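Local structure of adenylyltransferase and sulfurtransferase uba4 (Chaetomium thermophilum, 6YUB) at residues B[67-72]-B[78-83]; B[92-97]-B[106-111]. The protein probably activates the C-terminal glycine of a ubiquitin-like sulfur-carrier protein by adenylation and passes sulfur to it, for tRNA wobble-uridine thiolation and molybdenum cofactor synthesis. All coordinates share one frame; numbering follows the deposited sequence.

Contact 1 (B[67-72]-B[78-83]); sequences DSVETS and VAHATK
Val69 sets CG1 anti to the backbone N (chi1 173°), which leaves CG2 anti to the carbonyl carbon, while His80 likewise swings CG away from its own carbonyl carbon and beside its backbone N (chi1 -63°). Both CB atoms point toward the facing segment, and these two settings lay one methyl of the valine on the imidazole. Val69 CG2 comes down on the flat of the ring, 3.8 Å from the centroid of the His80 ring and only 11° off the ring normal, a CH-pi contact. Val69 CG2 is centred and so nearly equidistant from the five ring atoms, 3.8 Å from His80 ND1 and 4.1 Å from His80 NE2. Val69 CG1 hangs beside the ring instead, 4.0 Å from His80 CB, and more loosely 4.2 Å from Ala81 O.

The ring lies buried under this apolar lid, yet both its nitrogens have partners. ND1 is hydrogen-bonded to Ser92 OG and NE2 to Ala42 O. Since a carbonyl can only accept, NE2 probably carries the proton, and the pair of bonds fixes the ring's rotation about chi2 and so presents its face to Val69. The imidazole also runs close to the side chain of Lys89, a predicted ATP-binding residue, and Ser72 in 67-72 belongs to the same predicted site. Thr82 OG1 hydrogen-bonds to a second protein chain of the assembly.

Both segments are arms of the long loop that leaves strand 60-64 and enters helix 89-100. Val69 closes the loop against Ser92 at the start of that helix and Val85 just before it, whereas His80 and Ala79 lean on Cys47 of helix 46-56.

Contact 2 (B[92-97]-B[106-111]); sequences SLITHL and YVPYRF
Tyr106 reaches from the strand across to the helix, and its atoms meet Ile94 first and Leu97 last. Tyr106 CB lies 3.9 Å from Ile94 CG2 and 4.0 Å from Ile94 CD1; the two side chains lie alongside, pointing opposite ways. With Tyr106 CG beside the backbone N (chi1 -59°), 4.2 Å from Ile94 CG2, the ring is carried along the helix toward Leu97. Tyr106 CD1 is 3.9 Å from Leu97 CD1, Tyr106 CE1 3.6 Å from Leu97 CB and Tyr106 CZ 3.7 Å from Leu97 CB, an approach oblique to the ring. At the far end Tyr106 OH passes 3.4 Å from Leu97 O without bonding to it; its hydrogen bond goes to Asn101 O just past the helix.

Ile94 also serves a second strand residue. Ile94 CD1 runs on past the tyrosine to Pro108 CB at 3.7 Å, the isoleucine crossing the proline side chain at about a right angle, so one side chain bridges the two strand positions that face the helix.

The axes of helix segment 92-97 and strand segment 106-109 run nearly antiparallel, at 171°, as expected where the helix of a beta-alpha-beta crossover, 60-64 to 89-100 to 105-109, leads back to the sheet. Strand 105-109, outermost in the sheet within this chain, runs parallel to 60-64, where Ile61 and Ile63 add to the apolar layer; Ala54 of helix 46-56 packs on both Leu97 and Tyr106.

In the fold
Contact 1 comes first along the chain and contact 2 follows it; their centres lie about 13 Å apart, in the same part of the domain. Both belong to the connection from strand 60-64 through helix 89-100 to strand 105-109 of the Rossmann-like ThiF domain: contact 1 folds the loop ahead of the helix, contact 2 sets that helix on the strand that is outermost within this chain. They join directly on the helix, where Ala79 CB meets Leu93 CD1 at 3.4 Å and Ala79 O lies 3.5 Å from His96 CB. The loop that holds Ser72 of the predicted ATP site is thus anchored to a helix that is itself packed on the sheet.

Contact 1 (B[67-72]-B[78-83])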
loop_
_atom_site.group_PDB
_atom_site.type_symbol
_atom_site.label_atom_id
_atom_site.label_comp_id
_atom_site.label_asym_id
_atom_site.label_seq_id
_atom_site.Cartn_x
_atom_site.Cartn_y
_atom_site.Cartn_z
ATOM N N ASP B 67 -7.715 -12.062 22.912
ATOM C CA ASP B 67 -7.535 -13.304 22.178
ATOM C C ASP B 67 -6.087 -13.790 22.276
ATOM O O ASP B 67 -5.205 -13.101 22.796
ATOM C CB ASP B 67 -7.941 -13.121 20.716
ATOM C CG ASP B 67 -9.440 -12.957 20.543
ATOM O OD1 ASP B 67 -10.208 -13.603 21.287
ATOM O OD2 ASP B 67 -9.857 -12.177 19.656
ATOM N N SER B 68 -5.852 -14.991 21.750
ATOM C CA SER B 68 -4.566 -15.659 21.832
ATOM C C SER B 68 -3.922 -15.785 20.456
ATOM O O SER B 68 -4.585 -15.687 19.422
ATOM C CB SER B 68 -4.713 -17.053 22.455
ATOM O OG SER B 68 -4.837 -16.979 23.864
ATOM N N VAL B 69 -2.606 -16.013 20.464
ATOM C CA VAL B 69 -1.860 -16.197 19.225
ATOM C C VAL B 69 -2.170 -17.566 18.637
ATOM O O VAL B 69 -2.209 -18.580 19.352
ATOM C CB VAL B 69 -0.351 -16.035 19.485
ATOM C CG1 VAL B 69 0.460 -16.390 18.240
ATOM C CG2 VAL B 69 -0.045 -14.613 19.946
ATOM N N GLU B 70 -2.389 -17.604 17.325
ATOM C CA GLU B 70 -2.683 -18.836 16.610
ATOM C C GLU B 70 -1.743 -18.977 15.423
ATOM O O GLU B 70 -1.297 -17.985 14.840
ATOM C CB GLU B 70 -4.140 -18.875 16.122
ATOM C CG GLU B 70 -5.166 -18.943 17.236
ATOM C CD GLU B 70 -6.596 -18.922 16.721
ATOM O OE1 GLU B 70 -6.943 -18.004 15.948
ATOM O OE2 GLU B 70 -7.372 -19.829 17.086
ATOM N N THR B 71 -1.452 -20.231 15.064
ATOM C CA THR B 71 -0.508 -20.501 13.986
ATOM C C THR B 71 -1.023 -19.981 12.651
ATOM O O THR B 71 -0.246 -19.477 11.829
ATOM C CB THR B 71 -0.239 -22.005 13.898
ATOM O OG1 THR B 71 0.200 -22.488 15.173
ATOM C CG2 THR B 71 0.824 -22.304 12.841
ATOM N N SER B 72 -2.330 -20.097 12.415
ATOM C CA SER B 72 -2.914 -19.746 11.126
ATOM C C SER B 72 -2.993 -18.245 10.887
ATOM O O SER B 72 -3.400 -17.844 9.792
ATOM C CB SER B 72 -4.312 -20.360 11.018
ATOM O OG SER B 72 -5.137 -19.938 12.091
ATOM N N VAL B 78 2.748 -10.547 11.976
ATOM C CA VAL B 78 4.175 -10.860 11.942
ATOM C C VAL B 78 4.935 -10.409 13.177
ATOM O O VAL B 78 6.129 -10.705 13.297
ATOM C CB VAL B 78 4.823 -10.238 10.690
ATOM C CG1 VAL B 78 4.142 -10.753 9.428
ATOM C CG2 VAL B 78 4.763 -8.715 10.745
ATOM N N ALA B 79 4.285 -9.705 14.102
ATOM C CA ALA B 79 4.924 -9.375 15.368
ATOM C C ALA B 79 4.880 -10.527 16.364
ATOM O O ALA B 79 5.493 -10.428 17.434
ATOM C CB ALA B 79 4.270 -8.137 15.990
ATOM N N HIS B 80 4.182 -11.610 16.038
ATOM C CA HIS B 80 4.074 -12.771 16.907
ATOM C C HIS B 80 5.096 -13.829 16.498
ATOM O O HIS B 80 5.720 -13.758 15.434
ATOM C CB HIS B 80 2.656 -13.343 16.861
ATOM C CG HIS B 80 1.607 -12.397 17.359
ATOM N ND1 HIS B 80 1.766 -11.646 18.506
ATOM C CD2 HIS B 80 0.387 -12.075 16.866
ATOM C CE1 HIS B 80 0.689 -10.903 18.696
ATOM N NE2 HIS B 80 -0.163 -11.145 17.715
ATOM N N ALA B 81 5.264 -14.821 17.368
ATOM C CA ALA B 81 6.236 -15.883 17.164
ATOM C C ALA B 81 5.544 -17.233 17.251
ATOM O O ALA B 81 4.498 -17.372 17.892
ATOM C CB ALA B 81 7.371 -15.813 18.194
ATOM N N THR B 82 6.137 -18.228 16.585
ATOM C CA THR B 82 5.581 -19.574 16.617
ATOM C C THR B 82 5.627 -20.157 18.026
ATOM O O THR B 82 4.707 -20.867 18.443
ATOM C CB THR B 82 6.337 -20.477 15.639
ATOM O OG1 THR B 82 6.206 -19.954 14.312
ATOM C CG2 THR B 82 5.787 -21.901 15.678
ATOM N N LYS B 83 6.698 -19.875 18.773
ATOM C CA LYS B 83 6.817 -20.387 20.132
ATOM C C LYS B 83 5.897 -19.668 21.110
ATOM O O LYS B 83 5.779 -20.104 22.256
ATOM C CB LYS B 83 8.265 -20.276 20.617
ATOM C CG LYS B 83 9.266 -21.017 19.750
#

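Contact 2 (B[92-97]-B[106-111])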
loop_
_atom_site.group_PDB
_atom_site.type_symbol
_atom_site.label_atom_id
_atom_site.label_comp_id
_atom_site.label_asym_id
_atom_site.label_seq_id
_atom_site.Cartn_x
_atom_site.Cartn_y
_atom_site.Cartn_z
ATOM N N SER B 92 2.321 -11.263 23.645
ATOM C CA SER B 92 3.257 -11.651 22.595
ATOM C C SER B 92 3.708 -10.441 21.787
ATOM O O SER B 92 4.875 -10.358 21.389
ATOM C CB SER B 92 2.609 -12.692 21.683
ATOM O OG SER B 92 3.425 -12.980 20.568
ATOM N N LEU B 93 2.798 -9.500 21.530
ATOM C CA LEU B 93 3.150 -8.311 20.770
ATOM C C LEU B 93 4.086 -7.408 21.560
ATOM O O LEU B 93 5.070 -6.894 21.005
ATOM C CB LEU B 93 1.884 -7.550 20.380
ATOM C CG LEU B 93 2.086 -6.173 19.753
ATOM C CD1 LEU B 93 3.047 -6.253 18.588
ATOM C CD2 LEU B 93 0.741 -5.585 19.301
ATOM N N ILE B 94 3.795 -7.200 22.847
ATOM C CA ILE B 94 4.645 -6.353 23.674
ATOM C C ILE B 94 6.035 -6.963 23.823
ATOM O O ILE B 94 7.027 -6.233 23.952
ATOM C CB ILE B 94 3.984 -6.111 25.044
ATOM C CG1 ILE B 94 2.787 -5.177 24.875
ATOM C CG2 ILE B 94 4.995 -5.550 26.039
ATOM C CD1 ILE B 94 1.879 -5.087 26.087
ATOM N N THR B 95 6.137 -8.292 23.790
ATOM C CA THR B 95 7.451 -8.923 23.841
ATOM C C THR B 95 8.317 -8.451 22.678
ATOM O O THR B 95 9.506 -8.166 22.857
ATOM C CB THR B 95 7.318 -10.447 23.820
ATOM O OG1 THR B 95 6.668 -10.893 25.014
ATOM C CG2 THR B 95 8.691 -11.100 23.714
ATOM N N HIS B 96 7.733 -8.350 21.481
ATOM C CA HIS B 96 8.477 -7.892 20.313
ATOM C C HIS B 96 8.690 -6.383 20.340
ATOM O O HIS B 96 9.738 -5.895 19.908
ATOM C CB HIS B 96 7.743 -8.307 19.037
ATOM C CG HIS B 96 8.404 -7.841 17.776
ATOM N ND1 HIS B 96 9.701 -8.173 17.447
ATOM C CD2 HIS B 96 7.941 -7.073 16.760
ATOM C CE1 HIS B 96 10.010 -7.628 16.283
ATOM N NE2 HIS B 96 8.958 -6.961 15.844
ATOM N N LEU B 97 7.712 -5.626 20.837
ATOM C CA LEU B 97 7.898 -4.184 20.955
ATOM C C LEU B 97 9.049 -3.862 21.900
ATOM O O LEU B 97 9.876 -2.994 21.612
ATOM C CB LEU B 97 6.607 -3.520 21.436
ATOM C CG LEU B 97 5.373 -3.718 20.556
ATOM C CD1 LEU B 97 4.166 -3.009 21.166
ATOM C CD2 LEU B 97 5.609 -3.232 19.136
ATOM N N TYR B 106 4.550 0.237 28.005
ATOM C CA TYR B 106 3.523 -0.545 27.323
ATOM C C TYR B 106 2.456 -0.950 28.328
ATOM O O TYR B 106 2.774 -1.491 29.386
ATOM C CB TYR B 106 4.134 -1.775 26.649
ATOM C CG TYR B 106 5.203 -1.420 25.638
ATOM C CD1 TYR B 106 4.864 -0.928 24.383
ATOM C CD2 TYR B 106 6.551 -1.567 25.938
ATOM C CE1 TYR B 106 5.832 -0.596 23.457
ATOM C CE2 TYR B 106 7.530 -1.237 25.014
ATOM C CZ TYR B 106 7.160 -0.748 23.775
ATOM O OH TYR B 106 8.122 -0.412 22.842
ATOM N N VAL B 107 1.199 -0.675 28.000
ATOM C CA VAL B 107 0.078 -0.898 28.898
ATOM C C VAL B 107 -0.857 -1.912 28.253
ATOM O O VAL B 107 -1.613 -1.585 27.338
ATOM C CB VAL B 107 -0.662 0.418 29.212
ATOM C CG1 VAL B 107 -1.742 0.178 30.254
ATOM C CG2 VAL B 107 0.318 1.479 29.679
ATOM N N PRO B 108 -0.838 -3.162 28.706
ATOM C CA PRO B 108 -1.732 -4.164 28.116
ATOM C C PRO B 108 -3.105 -4.187 28.770
ATOM O O PRO B 108 -3.254 -4.042 29.984
ATOM C CB PRO B 108 -0.981 -5.478 28.370
ATOM C CG PRO B 108 -0.271 -5.230 29.670
ATOM C CD PRO B 108 0.097 -3.760 29.683
ATOM N N TYR B 109 -4.126 -4.340 27.933
ATOM C CA TYR B 109 -5.489 -4.614 28.378
ATOM C C TYR B 109 -5.791 -6.047 27.949
ATOM O O TYR B 109 -6.092 -6.303 26.777
ATOM C CB TYR B 109 -6.489 -3.625 27.786
ATOM C CG TYR B 109 -6.336 -2.204 28.283
ATOM C CD1 TYR B 109 -5.418 -1.344 27.696
ATOM C CD2 TYR B 109 -7.116 -1.718 29.330
ATOM C CE1 TYR B 109 -5.273 -0.043 28.138
ATOM C CE2 TYR B 109 -6.978 -0.415 29.779
ATOM C CZ TYR B 109 -6.053 0.419 29.174
ATOM O OH TYR B 109 -5.904 1.716 29.608
ATOM N N ARG B 110 -5.695 -6.976 28.888
ATOM C CA ARG B 110 -5.811 -8.409 28.587
ATOM C C ARG B 110 -7.262 -8.869 28.576
ATOM O O ARG B 110 -7.628 -9.812 29.263
ATOM C CB ARG B 110 -4.989 -9.212 29.574
ATOM C CG ARG B 110 -3.523 -8.837 29.620
ATOM C CD ARG B 110 -2.722 -9.700 30.615
ATOM N NE ARG B 110 -1.282 -9.471 30.465
ATOM C CZ ARG B 110 -0.597 -8.530 31.110
ATOM N NH1 ARG B 110 -1.202 -7.718 31.969
ATOM N NH2 ARG B 110 0.701 -8.399 30.893
ATOM N N PHE B 111 -8.106 -8.194 27.793
ATOM C CA PHE B 111 -9.515 -8.555 27.701
ATOM C C PHE B 111 -10.165 -7.763 26.571
ATOM O O PHE B 111 -9.651 -6.730 26.130
ATOM C CB PHE B 111 -10.252 -8.309 29.024
ATOM C CG PHE B 111 -9.943 -6.979 29.652
ATOM C CD1 PHE B 111 -10.668 -5.849 29.313
ATOM C CD2 PHE B 111 -8.929 -6.861 30.590
ATOM C CE1 PHE B 111 -10.386 -4.626 29.893
ATOM C CE2 PHE B 111 -8.643 -5.645 31.173
ATOM C CZ PHE B 111 -9.372 -4.524 30.824
#